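Local atomic coordinates of Tol-Pal system protein TolB (Acinetobacter baumannii, PDB entry 7MX5), a protein that probably acts in the periplasm as part of the Tol-Pal system, which helps the outer membrane invaginate during cell division and stay intact. Residues 101-106 with 115-120; 152-157 with 163-168; 295-300 with 314-319. All coordinates share one frame; numbering follows the deposited sequence.

Contact 1: 101-106 with 115-120; sequences ELLNVP and HMVSDA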
ATOM      1  N   GLU A 101      15.170  19.299  12.366  1.00 43.48           N
ATOM      2  CA  GLU A 101      15.542  17.948  12.754  1.00 51.94           C
ATOM      3  C   GLU A 101      16.886  17.564  12.154  1.00 45.50           C
ATOM      4  O   GLU A 101      17.300  18.089  11.117  1.00 41.21           O
ATOM      5  CB  GLU A 101      14.479  16.932  12.310  1.00 47.47           C
ATOM      6  CG  GLU A 101      13.077  17.232  12.817  1.00 46.92           C
ATOM      7  CD  GLU A 101      12.865  16.783  14.248  1.00 56.10           C
ATOM      8  OE1 GLU A 101      13.804  16.212  14.842  1.00 57.78           O
ATOM      9  OE2 GLU A 101      11.757  17.000  14.781  1.00 59.18           O
ATOM     10  N   LEU A 102      17.558  16.635  12.828  1.00 40.34           N
ATOM     11  CA  LEU A 102      18.751  15.980  12.313  1.00 48.40           C
ATOM     12  C   LEU A 102      18.484  14.485  12.235  1.00 44.04           C
ATOM     13  O   LEU A 102      17.955  13.896  13.183  1.00 45.74           O
ATOM     14  CB  LEU A 102      19.972  16.249  13.198  1.00 49.86           C
ATOM     15  CG  LEU A 102      21.283  15.671  12.657  1.00 49.43           C
ATOM     16  CD1 LEU A 102      22.142  16.759  12.027  1.00 57.07           C
ATOM     17  CD2 LEU A 102      22.048  14.926  13.740  1.00 56.31           C
ATOM     18  N   LEU A 103      18.841  13.879  11.107  1.00 45.27           N
ATOM     19  CA  LEU A 103      18.679  12.446  10.900  1.00 44.98           C
ATOM     20  C   LEU A 103      20.035  11.851  10.553  1.00 45.88           C
ATOM     21  O   LEU A 103      20.683  12.290   9.598  1.00 43.76           O
ATOM     22  CB  LEU A 103      17.660  12.160   9.795  1.00 37.85           C
ATOM     23  CG  LEU A 103      17.496  10.693   9.391  1.00 43.80           C
ATOM     24  CD1 LEU A 103      16.607   9.959  10.383  1.00 51.34           C
ATOM     25  CD2 LEU A 103      16.934  10.583   7.982  1.00 42.66           C
ATOM     26  N   ASN A 104      20.465  10.867  11.336  1.00 47.40           N
ATOM     27  CA  ASN A 104      21.717  10.170  11.081  1.00 46.11           C
ATOM     28  C   ASN A 104      21.467   9.031  10.104  1.00 52.07           C
ATOM     29  O   ASN A 104      20.587   8.193  10.328  1.00 49.29           O
ATOM     30  CB  ASN A 104      22.317   9.643  12.383  1.00 49.46           C
ATOM     31  CG  ASN A 104      23.200  10.664  13.070  1.00 67.12           C
ATOM     32  OD1 ASN A 104      24.386  10.786  12.760  1.00 71.14           O
ATOM     33  ND2 ASN A 104      22.624  11.412  14.003  1.00 50.66           N
ATOM     34  N   VAL A 105      22.233   9.008   9.023  1.00 57.87           N
ATOM     35  CA  VAL A 105      22.045   8.053   7.936  1.00 56.52           C
ATOM     36  C   VAL A 105      23.255   7.127   7.902  1.00 62.84           C
ATOM     37  O   VAL A 105      24.392   7.605   7.796  1.00 54.07           O
ATOM     38  CB  VAL A 105      21.858   8.760   6.587  1.00 44.75           C
ATOM     39  CG1 VAL A 105      21.312   7.786   5.567  1.00 44.63           C
ATOM     40  CG2 VAL A 105      20.934   9.956   6.744  1.00 51.02           C
ATOM     41  N   PRO A 106      23.065   5.816   7.985  1.00 59.04           N
ATOM     42  CA  PRO A 106      24.216   4.908   7.978  1.00 76.20           C
ATOM     43  C   PRO A 106      24.627   4.489   6.572  1.00 76.84           C
ATOM     44  O   PRO A 106      24.139   3.488   6.036  1.00 78.68           O
ATOM     45  CB  PRO A 106      23.718   3.724   8.812  1.00 71.39           C
ATOM     46  CG  PRO A 106      22.235   3.703   8.570  1.00 61.41           C
ATOM     47  CD  PRO A 106      21.802   5.119   8.282  1.00 58.59           C
ATOM     48  N   HIS A 115      12.956   9.405   2.185  1.00 39.50           N
ATOM     49  CA  HIS A 115      11.574   9.079   2.507  1.00 49.01           C
ATOM     50  C   HIS A 115      11.236   9.439   3.949  1.00 41.01           C
ATOM     51  O   HIS A 115      10.092   9.798   4.243  1.00 37.89           O
ATOM     52  CB  HIS A 115      11.311   7.595   2.245  1.00 34.95           C
ATOM     53  CG  HIS A 115      11.456   7.204   0.806  1.00 37.09           C
ATOM     54  ND1 HIS A 115      11.246   8.089  -0.230  1.00 34.28           N
ATOM     55  CD2 HIS A 115      11.790   6.024   0.232  1.00 35.36           C
ATOM     56  CE1 HIS A 115      11.445   7.471  -1.380  1.00 39.63           C
ATOM     57  NE2 HIS A 115      11.775   6.217  -1.128  1.00 37.41           N
ATOM     58  N   MET A 116      12.214   9.355   4.855  1.00 45.97           N
ATOM     59  CA  MET A 116      11.980   9.762   6.236  1.00 45.73           C
ATOM     60  C   MET A 116      11.803  11.271   6.339  1.00 36.74           C
ATOM     61  O   MET A 116      10.895  11.755   7.024  1.00 36.11           O
ATOM     62  CB  MET A 116      13.131   9.294   7.127  1.00 36.06           C
ATOM     63  CG  MET A 116      13.125   7.805   7.427  1.00 48.19           C
ATOM     64  SD  MET A 116      14.779   7.159   7.735  1.00 96.59           S
ATOM     65  CE  MET A 116      14.703   6.857   9.500  1.00 81.50           C
ATOM     66  N   VAL A 117      12.671  12.031   5.665  1.00 32.49           N
ATOM     67  CA  VAL A 117      12.540  13.485   5.654  1.00 36.39           C
ATOM     68  C   VAL A 117      11.200  13.891   5.056  1.00 38.51           C
ATOM     69  O   VAL A 117      10.499  14.758   5.594  1.00 32.69           O
ATOM     70  CB  VAL A 117      13.716  14.120   4.888  1.00 35.33           C
ATOM     71  CG1 VAL A 117      13.498  15.615   4.716  1.00 35.11           C
ATOM     72  CG2 VAL A 117      15.028  13.845   5.610  1.00 42.61           C
ATOM     73  N   SER A 118      10.817  13.263   3.944  1.00 43.22           N
ATOM     74  CA  SER A 118       9.536  13.572   3.318  1.00 34.11           C
ATOM     75  C   SER A 118       8.366  13.155   4.198  1.00 31.77           C
ATOM     76  O   SER A 118       7.327  13.827   4.201  1.00 34.73           O
ATOM     77  CB  SER A 118       9.444  12.888   1.956  1.00 32.64           C
ATOM     78  OG  SER A 118      10.602  13.143   1.179  1.00 42.91           O
ATOM     79  N   ASP A 119       8.507  12.055   4.941  1.00 28.88           N
ATOM     80  CA  ASP A 119       7.453  11.645   5.862  1.00 31.36           C
ATOM     81  C   ASP A 119       7.253  12.681   6.961  1.00 36.74           C
ATOM     82  O   ASP A 119       6.119  12.945   7.379  1.00 28.94           O
ATOM     83  CB  ASP A 119       7.783  10.281   6.469  1.00 40.62           C
ATOM     84  CG  ASP A 119       7.297   9.127   5.615  1.00 42.51           C
ATOM     85  OD1 ASP A 119       6.829   9.376   4.484  1.00 39.65           O
ATOM     86  OD2 ASP A 119       7.381   7.969   6.074  1.00 45.53           O
ATOM     87  N   ALA A 120       8.345  13.283   7.438  1.00 31.33           N
ATOM     88  CA  ALA A 120       8.236  14.297   8.480  1.00 36.19           C
ATOM     89  C   ALA A 120       7.642  15.589   7.934  1.00 38.05           C
ATOM     90  O   ALA A 120       6.870  16.265   8.626  1.00 37.53           O
ATOM     91  CB  ALA A 120       9.605  14.557   9.107  1.00 32.59           C
TER
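Leu103 extends with CG opposite its backbone N (chi1 174°), which sends both methyls off the strand toward the helix, where Met116 meets them. The methionine swings its CG away from its own carbonyl carbon, and a bend at chi3 (108°) turns the terminal methyl CE onto the leucine. The two side chains cross at about a right angle. The methionine methyl makes the nearest approach, with Met116 CE 3.7 Å from Leu103 CD1. The other leucine methyl lies against the root and bend of the same chain: Leu103 CD2 is 4.1 Å from Met116 CB, and the sulfur Met116 SD is equally far from that methyl. One helical step on, Val117 lends a looser flank, its CG2 4.5 Å from Leu103 CD2. The contact is wholly apolar and small, a single leucine side chain set against two consecutive helix residues, as where a helix lies across a sheet. Here the sheet and helix belong to the amino-terminal domain of TolB. Strand 96-105 is an outermost strand of its mixed sheet and pairs with strand 83-91 through Leu103 and Val85, while Ala113, earlier in helix 110-126, also touches Leu103. Val117 packs on Val32 of helix 29-37, and Asp35 of that helix is hydrogen-bonded to His115 and Ser118.

Contact 2: 152-157 with 163-168; sequences LQIADT and KTVLSS
Leu152 and Leu166 open the backbone pairing of two antiparallel strands: Leu152 N donates to Leu166 O over 2.7 Å. The oxygen of Leu152 in turn receives two donors, Val165 N at 2.7 Å and, weakly, Leu166 N at 3.4 Å. Further along, Ile154 and Lys163 exchange a reciprocal pair of bonds, Ile154 N to Lys163 O at 2.8 Å and Lys163 N to Ile154 O at 2.6 Å. Between these pairs the register slips by one residue: Val165 and Leu166 both face Leu152, a classic beta bulge, with Val165 at helix-like backbone angles. The bulge lies in the hairpin of strands 150-156 and 163-168, the outer part of a propeller blade that the C-terminal strand 391-397 completes, so this blade helps close the ring. Among polar side chains, Gln153 and Thr164 sit on one face, where Gln153 NE2 donates to Thr164 OG1 at 3.0 Å, the hydroxyl lying 18° out of the amide plane. The oxygen of that amide is bonded to Tyr138 on the neighbouring strand, which helps fix its rotation. Apolar contacts gather on the other face. There the bulged Val165 turns CG2 to Ile154 CG1, 3.6 Å away, and its CB lies 3.9 Å from Leu152 CG. Ile184 of the next blade packs on both Ile154 and Val165.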
ATOM      1  N   LEU A 152       7.460 -13.247  -6.437  1.00 45.52           N
ATOM      2  CA  LEU A 152       6.989 -12.456  -5.309  1.00 37.42           C
ATOM      3  C   LEU A 152       8.075 -11.461  -4.922  1.00 43.79           C
ATOM      4  O   LEU A 152       9.195 -11.858  -4.580  1.00 33.33           O
ATOM      5  CB  LEU A 152       6.629 -13.352  -4.126  1.00 24.10           C
ATOM      6  CG  LEU A 152       6.183 -12.631  -2.853  1.00 29.57           C
ATOM      7  CD1 LEU A 152       5.102 -11.605  -3.155  1.00 34.41           C
ATOM      8  CD2 LEU A 152       5.698 -13.628  -1.822  1.00 32.24           C
ATOM      9  N   GLN A 153       7.745 -10.173  -4.974  1.00 36.53           N
ATOM     10  CA  GLN A 153       8.703  -9.114  -4.706  1.00 39.94           C
ATOM     11  C   GLN A 153       8.141  -8.145  -3.678  1.00 45.15           C
ATOM     12  O   GLN A 153       6.924  -7.999  -3.534  1.00 36.01           O
ATOM     13  CB  GLN A 153       9.066  -8.346  -5.983  1.00 33.94           C
ATOM     14  CG  GLN A 153      10.028  -9.074  -6.900  1.00 43.81           C
ATOM     15  CD  GLN A 153      10.809  -8.126  -7.787  1.00 53.87           C
ATOM     16  OE1 GLN A 153      10.343  -7.032  -8.109  1.00 43.73           O
ATOM     17  NE2 GLN A 153      12.005  -8.541  -8.187  1.00 40.53           N
ATOM     18  N   ILE A 154       9.049  -7.487  -2.962  1.00 41.44           N
ATOM     19  CA  ILE A 154       8.715  -6.410  -2.039  1.00 39.91           C
ATOM     20  C   ILE A 154       9.600  -5.221  -2.380  1.00 39.14           C
ATOM     21  O   ILE A 154      10.827  -5.356  -2.450  1.00 42.66           O
ATOM     22  CB  ILE A 154       8.906  -6.826  -0.568  1.00 34.24           C
ATOM     23  CG1 ILE A 154       7.999  -8.006  -0.220  1.00 33.53           C
ATOM     24  CG2 ILE A 154       8.615  -5.658   0.354  1.00 35.51           C
ATOM     25  CD1 ILE A 154       8.239  -8.569   1.165  1.00 39.93           C
ATOM     26  N   ALA A 155       8.981  -4.064  -2.601  1.00 38.69           N
ATOM     27  CA  ALA A 155       9.707  -2.867  -2.992  1.00 44.41           C
ATOM     28  C   ALA A 155       9.196  -1.682  -2.186  1.00 40.10           C
ATOM     29  O   ALA A 155       8.196  -1.772  -1.468  1.00 36.02           O
ATOM     30  CB  ALA A 155       9.572  -2.592  -4.495  1.00 33.67           C
ATOM     31  N   ASP A 156       9.900  -0.560  -2.313  1.00 36.96           N
ATOM     32  CA  ASP A 156       9.477   0.670  -1.666  1.00 32.98           C
ATOM     33  C   ASP A 156       8.192   1.190  -2.310  1.00 38.21           C
ATOM     34  O   ASP A 156       7.719   0.678  -3.330  1.00 26.40           O
ATOM     35  CB  ASP A 156      10.582   1.722  -1.745  1.00 33.21           C
ATOM     36  CG  ASP A 156      11.832   1.310  -0.996  1.00 37.28           C
ATOM     37  OD1 ASP A 156      11.716   0.524  -0.032  1.00 41.11           O
ATOM     38  OD2 ASP A 156      12.932   1.769  -1.372  1.00 39.81           O
ATOM     39  N   THR A 157       7.626   2.234  -1.701  1.00 32.19           N
ATOM     40  CA  THR A 157       6.372   2.792  -2.194  1.00 32.38           C
ATOM     41  C   THR A 157       6.519   3.433  -3.569  1.00 35.65           C
ATOM     42  O   THR A 157       5.508   3.679  -4.233  1.00 40.46           O
ATOM     43  CB  THR A 157       5.820   3.812  -1.198  1.00 38.96           C
ATOM     44  OG1 THR A 157       6.686   4.954  -1.146  1.00 37.39           O
ATOM     45  CG2 THR A 157       5.718   3.193   0.188  1.00 35.38           C
ATOM     46  N   LYS A 163      12.992  -6.354  -3.574  1.00 37.65           N
ATOM     47  CA  LYS A 163      13.540  -7.514  -2.878  1.00 41.14           C
ATOM     48  C   LYS A 163      12.715  -8.729  -3.278  1.00 44.56           C
ATOM     49  O   LYS A 163      11.527  -8.812  -2.954  1.00 47.54           O
ATOM     50  CB  LYS A 163      13.525  -7.301  -1.361  1.00 49.15           C
ATOM     51  CG  LYS A 163      14.422  -8.237  -0.551  1.00 65.93           C
ATOM     52  CD  LYS A 163      13.831  -9.636  -0.426  1.00 76.65           C
ATOM     53  CE  LYS A 163      14.581 -10.478   0.584  1.00 78.48           C
ATOM     54  NZ  LYS A 163      14.499  -9.918   1.958  1.00 73.72           N
ATOM     55  N   THR A 164      13.348  -9.672  -3.971  1.00 39.40           N
ATOM     56  CA  THR A 164      12.665 -10.882  -4.409  1.00 43.92           C
ATOM     57  C   THR A 164      12.517 -11.840  -3.233  1.00 46.23           C
ATOM     58  O   THR A 164      13.514 -12.293  -2.660  1.00 43.75           O
ATOM     59  CB  THR A 164      13.431 -11.546  -5.551  1.00 46.37           C
ATOM     60  OG1 THR A 164      13.461 -10.665  -6.682  1.00 49.31           O
ATOM     61  CG2 THR A 164      12.759 -12.850  -5.952  1.00 38.09           C
ATOM     62  N   VAL A 165      11.269 -12.144  -2.873  1.00 45.33           N
ATOM     63  CA  VAL A 165      11.012 -13.077  -1.782  1.00 43.25           C
ATOM     64  C   VAL A 165      11.046 -14.513  -2.284  1.00 42.92           C
ATOM     65  O   VAL A 165      11.566 -15.408  -1.608  1.00 38.85           O
ATOM     66  CB  VAL A 165       9.668 -12.742  -1.110  1.00 42.00           C
ATOM     67  CG1 VAL A 165       9.616 -13.314   0.294  1.00 45.50           C
ATOM     68  CG2 VAL A 165       9.449 -11.240  -1.088  1.00 32.81           C
ATOM     69  N   LEU A 166      10.498 -14.755  -3.475  1.00 38.68           N
ATOM     70  CA  LEU A 166      10.436 -16.088  -4.055  1.00 43.04           C
ATOM     71  C   LEU A 166      10.082 -15.965  -5.529  1.00 46.96           C
ATOM     72  O   LEU A 166       9.259 -15.126  -5.904  1.00 43.95           O
ATOM     73  CB  LEU A 166       9.401 -16.963  -3.333  1.00 39.75           C
ATOM     74  CG  LEU A 166       9.137 -18.351  -3.923  1.00 38.11           C
ATOM     75  CD1 LEU A 166      10.422 -19.162  -3.997  1.00 52.54           C
ATOM     76  CD2 LEU A 166       8.082 -19.089  -3.119  1.00 53.75           C
ATOM     77  N   SER A 167      10.715 -16.795  -6.354  1.00 28.64           N
ATOM     78  CA  SER A 167      10.373 -16.922  -7.763  1.00 35.15           C
ATOM     79  C   SER A 167      10.112 -18.388  -8.071  1.00 37.74           C
ATOM     80  O   SER A 167      10.719 -19.281  -7.473  1.00 34.57           O
ATOM     81  CB  SER A 167      11.486 -16.381  -8.673  1.00 39.56           C
ATOM     82  OG  SER A 167      12.446 -17.382  -8.959  1.00 56.25           O
ATOM     83  N   SER A 168       9.197 -18.634  -9.005  1.00 43.29           N
ATOM     84  CA  SER A 168       8.797 -20.001  -9.301  1.00 41.29           C
ATOM     85  C   SER A 168       8.169 -20.066 -10.685  1.00 46.24           C
ATOM     86  O   SER A 168       7.645 -19.076 -11.200  1.00 45.47           O
ATOM     87  CB  SER A 168       7.819 -20.536  -8.250  1.00 31.33           C
ATOM     88  OG  SER A 168       7.133 -21.679  -8.730  1.00 41.08           O
TER

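Contact 3: 295-300 with 314-319; sequences KRLTFK and KKIALV
Leu297 and Ile316 make the first of two apolar touches between these segments, which meet through side chains alone: the CA atoms of Leu297 and Ile316 are 9.8 Å apart. Their side chains cross at about a right angle, and terminal methyl faces terminal methyl, with Leu297 CD1 4.0 Å from Ile316 CD1. Thr298 and Leu318 form the second touch. They reach toward each other tip to tip, Thr298 CG2 standing 4.1 Å from Leu318 CD1. Leu318 holds its CG between backbone N and carbonyl carbon (chi1 66°), a less usual choice for leucine that nevertheless carries the branch across the gap. Thr298 divides its labour. While the methyl goes to Leu318, the hydroxyl is hydrogen-bonded to the backbone N of Ile284 and to Gln283 OE1, so its polar end is tied to its own blade while the methyl faces the next one. A further polar interaction lies within segment 295-300. The extended Arg296 side chain lies alongside the turning backbone; Thr298 O lies at the edge of its guanidinium, near the plane, and takes a bond from NE, with NH2 adding a weak second one. Phe299 CD1 lies 3.7 Å above the guanidinium plane, toward the rim of one face. Segment 295-300 leaves strand 294-296, the outermost strand of one propeller blade, whereas 315-320 is the second strand of the following blade. Between those blades Leu318 also packs on Ile284, and Gln332 of strand 328-333 bonds to the oxygen of Leu297.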
ATOM      1  N   LYS A 295     -23.527  -9.876   8.642  1.00 42.64           N
ATOM      2  CA  LYS A 295     -24.272  -8.676   8.294  1.00 41.06           C
ATOM      3  C   LYS A 295     -23.756  -8.116   6.979  1.00 44.34           C
ATOM      4  O   LYS A 295     -22.545  -8.070   6.748  1.00 35.23           O
ATOM      5  CB  LYS A 295     -24.158  -7.618   9.396  1.00 36.59           C
ATOM      6  CG  LYS A 295     -24.964  -6.359   9.140  1.00 45.75           C
ATOM      7  CD  LYS A 295     -24.224  -5.130   9.636  1.00 59.23           C
ATOM      8  CE  LYS A 295     -24.089  -5.143  11.149  1.00 56.11           C
ATOM      9  NZ  LYS A 295     -22.913  -4.354  11.607  1.00 52.45           N
ATOM     10  N   ARG A 296     -24.680  -7.692   6.119  1.00 41.83           N
ATOM     11  CA  ARG A 296     -24.309  -7.094   4.846  1.00 38.08           C
ATOM     12  C   ARG A 296     -23.851  -5.656   5.049  1.00 37.71           C
ATOM     13  O   ARG A 296     -24.481  -4.884   5.779  1.00 38.71           O
ATOM     14  CB  ARG A 296     -25.484  -7.134   3.869  1.00 41.98           C
ATOM     15  CG  ARG A 296     -25.120  -6.701   2.460  1.00 40.84           C
ATOM     16  CD  ARG A 296     -26.234  -7.008   1.473  1.00 34.30           C
ATOM     17  NE  ARG A 296     -26.101  -6.223   0.252  1.00 36.99           N
ATOM     18  CZ  ARG A 296     -27.019  -6.161  -0.703  1.00 38.48           C
ATOM     19  NH1 ARG A 296     -28.158  -6.827  -0.611  1.00 39.31           N
ATOM     20  NH2 ARG A 296     -26.787  -5.415  -1.779  1.00 44.00           N
ATOM     21  N   LEU A 297     -22.750  -5.299   4.396  1.00 34.02           N
ATOM     22  CA  LEU A 297     -22.181  -3.959   4.483  1.00 43.02           C
ATOM     23  C   LEU A 297     -22.417  -3.121   3.238  1.00 33.50           C
ATOM     24  O   LEU A 297     -22.636  -1.913   3.347  1.00 36.75           O
ATOM     25  CB  LEU A 297     -20.674  -4.040   4.752  1.00 31.81           C
ATOM     26  CG  LEU A 297     -20.253  -4.548   6.132  1.00 43.62           C
ATOM     27  CD1 LEU A 297     -18.737  -4.645   6.226  1.00 37.55           C
ATOM     28  CD2 LEU A 297     -20.806  -3.646   7.225  1.00 28.28           C
ATOM     29  N   THR A 298     -22.379  -3.730   2.056  1.00 33.80           N
ATOM     30  CA  THR A 298     -22.521  -3.012   0.797  1.00 49.02           C
ATOM     31  C   THR A 298     -23.913  -3.239   0.225  1.00 43.63           C
ATOM     32  O   THR A 298     -24.349  -4.385   0.074  1.00 37.82           O
ATOM     33  CB  THR A 298     -21.458  -3.461  -0.208  1.00 35.12           C
ATOM     34  OG1 THR A 298     -21.483  -4.889  -0.328  1.00 27.60           O
ATOM     35  CG2 THR A 298     -20.075  -3.020   0.249  1.00 27.15           C
ATOM     36  N   PHE A 299     -24.604  -2.145  -0.096  1.00 44.01           N
ATOM     37  CA  PHE A 299     -25.951  -2.207  -0.639  1.00 46.01           C
ATOM     38  C   PHE A 299     -26.094  -1.551  -2.004  1.00 56.53           C
ATOM     39  O   PHE A 299     -27.127  -1.746  -2.655  1.00 61.39           O
ATOM     40  CB  PHE A 299     -26.950  -1.556   0.332  1.00 53.55           C
ATOM     41  CG  PHE A 299     -26.982  -2.197   1.689  1.00 49.07           C
ATOM     42  CD1 PHE A 299     -27.755  -3.323   1.920  1.00 39.49           C
ATOM     43  CD2 PHE A 299     -26.235  -1.676   2.733  1.00 52.09           C
ATOM     44  CE1 PHE A 299     -27.786  -3.915   3.169  1.00 47.93           C
ATOM     45  CE2 PHE A 299     -26.261  -2.265   3.983  1.00 49.56           C
ATOM     46  CZ  PHE A 299     -27.038  -3.385   4.201  1.00 51.60           C
ATOM     47  N   LYS A 300     -25.103  -0.788  -2.455  1.00 47.90           N
ATOM     48  CA  LYS A 300     -25.180  -0.096  -3.735  1.00 60.95           C
ATOM     49  C   LYS A 300     -24.652  -0.994  -4.846  1.00 53.90           C
ATOM     50  O   LYS A 300     -23.579  -1.592  -4.714  1.00 50.35           O
ATOM     51  CB  LYS A 300     -24.385   1.210  -3.689  1.00 58.30           C
ATOM     52  CG  LYS A 300     -24.887   2.207  -2.660  1.00 61.68           C
ATOM     53  CD  LYS A 300     -24.588   3.636  -3.083  1.00 59.56           C
ATOM     54  CE  LYS A 300     -24.984   4.627  -2.000  1.00 68.14           C
ATOM     55  NZ  LYS A 300     -23.904   5.616  -1.725  1.00 71.40           N
ATOM     56  N   LYS A 314     -12.328   2.845   9.428  1.00 42.90           N
ATOM     57  CA  LYS A 314     -13.523   3.572   9.022  1.00 45.57           C
ATOM     58  C   LYS A 314     -13.759   3.554   7.519  1.00 41.39           C
ATOM     59  O   LYS A 314     -14.746   4.138   7.057  1.00 47.77           O
ATOM     60  CB  LYS A 314     -13.455   5.025   9.511  1.00 49.84           C
ATOM     61  CG  LYS A 314     -12.665   5.231  10.792  1.00 51.86           C
ATOM     62  CD  LYS A 314     -13.360   6.207  11.728  1.00 69.93           C
ATOM     63  CE  LYS A 314     -12.647   6.281  13.070  1.00 74.02           C
ATOM     64  NZ  LYS A 314     -12.324   4.927  13.603  1.00 72.32           N
ATOM     65  N   LYS A 315     -12.891   2.908   6.740  1.00 42.16           N
ATOM     66  CA  LYS A 315     -13.008   2.902   5.290  1.00 28.35           C
ATOM     67  C   LYS A 315     -12.845   1.489   4.749  1.00 40.06           C
ATOM     68  O   LYS A 315     -12.206   0.635   5.371  1.00 39.16           O
ATOM     69  CB  LYS A 315     -11.968   3.825   4.633  1.00 26.93           C
ATOM     70  CG  LYS A 315     -11.929   5.233   5.204  1.00 33.32           C
ATOM     71  CD  LYS A 315     -12.926   6.138   4.499  1.00 44.38           C
ATOM     72  CE  LYS A 315     -12.741   7.591   4.912  1.00 52.26           C
ATOM     73  NZ  LYS A 315     -14.035   8.329   4.944  1.00 36.84           N
ATOM     74  N   ILE A 316     -13.427   1.257   3.574  1.00 39.36           N
ATOM     75  CA  ILE A 316     -13.338  -0.019   2.874  1.00 27.28           C
ATOM     76  C   ILE A 316     -12.975   0.262   1.423  1.00 33.35           C
ATOM     77  O   ILE A 316     -13.704   0.977   0.726  1.00 40.73           O
ATOM     78  CB  ILE A 316     -14.651  -0.816   2.945  1.00 31.81           C
ATOM     79  CG1 ILE A 316     -14.903  -1.328   4.364  1.00 40.81           C
ATOM     80  CG2 ILE A 316     -14.623  -1.976   1.958  1.00 31.28           C
ATOM     81  CD1 ILE A 316     -16.238  -2.027   4.527  1.00 34.97           C
ATOM     82  N   ALA A 317     -11.857  -0.297   0.970  1.00 28.77           N
ATOM     83  CA  ALA A 317     -11.504  -0.300  -0.443  1.00 34.13           C
ATOM     84  C   ALA A 317     -11.972  -1.613  -1.052  1.00 30.86           C
ATOM     85  O   ALA A 317     -11.655  -2.688  -0.535  1.00 36.89           O
ATOM     86  CB  ALA A 317      -9.997  -0.122  -0.643  1.00 26.52           C
ATOM     87  N   LEU A 318     -12.727  -1.525  -2.144  1.00 27.55           N
ATOM     88  CA  LEU A 318     -13.373  -2.702  -2.705  1.00 39.27           C
ATOM     89  C   LEU A 318     -13.426  -2.586  -4.221  1.00 31.36           C
ATOM     90  O   LEU A 318     -13.057  -1.564  -4.805  1.00 26.49           O
ATOM     91  CB  LEU A 318     -14.785  -2.884  -2.139  1.00 33.36           C
ATOM     92  CG  LEU A 318     -15.808  -1.807  -2.519  1.00 36.09           C
ATOM     93  CD1 LEU A 318     -17.192  -2.414  -2.668  1.00 37.34           C
ATOM     94  CD2 LEU A 318     -15.828  -0.681  -1.494  1.00 24.03           C
ATOM     95  N   VAL A 319     -13.892  -3.659  -4.852  1.00 28.43           N
ATOM     96  CA  VAL A 319     -14.155  -3.689  -6.284  1.00 33.89           C
ATOM     97  C   VAL A 319     -15.656  -3.534  -6.480  1.00 36.59           C
ATOM     98  O   VAL A 319     -16.443  -4.350  -5.986  1.00 34.60           O
ATOM     99  CB  VAL A 319     -13.638  -4.986  -6.926  1.00 33.49           C
ATOM    100  CG1 VAL A 319     -14.281  -5.199  -8.290  1.00 34.78           C
ATOM    101  CG2 VAL A 319     -12.126  -4.945  -7.049  1.00 23.72           C
TER

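The three contacts illustrate how chemistry follows position in a fold. Contact 2 joins neighbouring strands of one sheet and relies mainly on backbone hydrogen bonds. Contacts 1 and 3 join separate layers, helix to sheet and blade to blade, and rest on apolar side chains. Contact 3 is buried; contacts 1 and 2 are partly so. No helix or strand is shared: contact 1 belongs to the amino-terminal domain, the others to the propeller, where they lie about 30 Å apart between centres. A common device still links these two, since Val165 and Leu297 each offer a backbone oxygen to a glutamine, Gln199 or Gln332, on the third strand of the following blade.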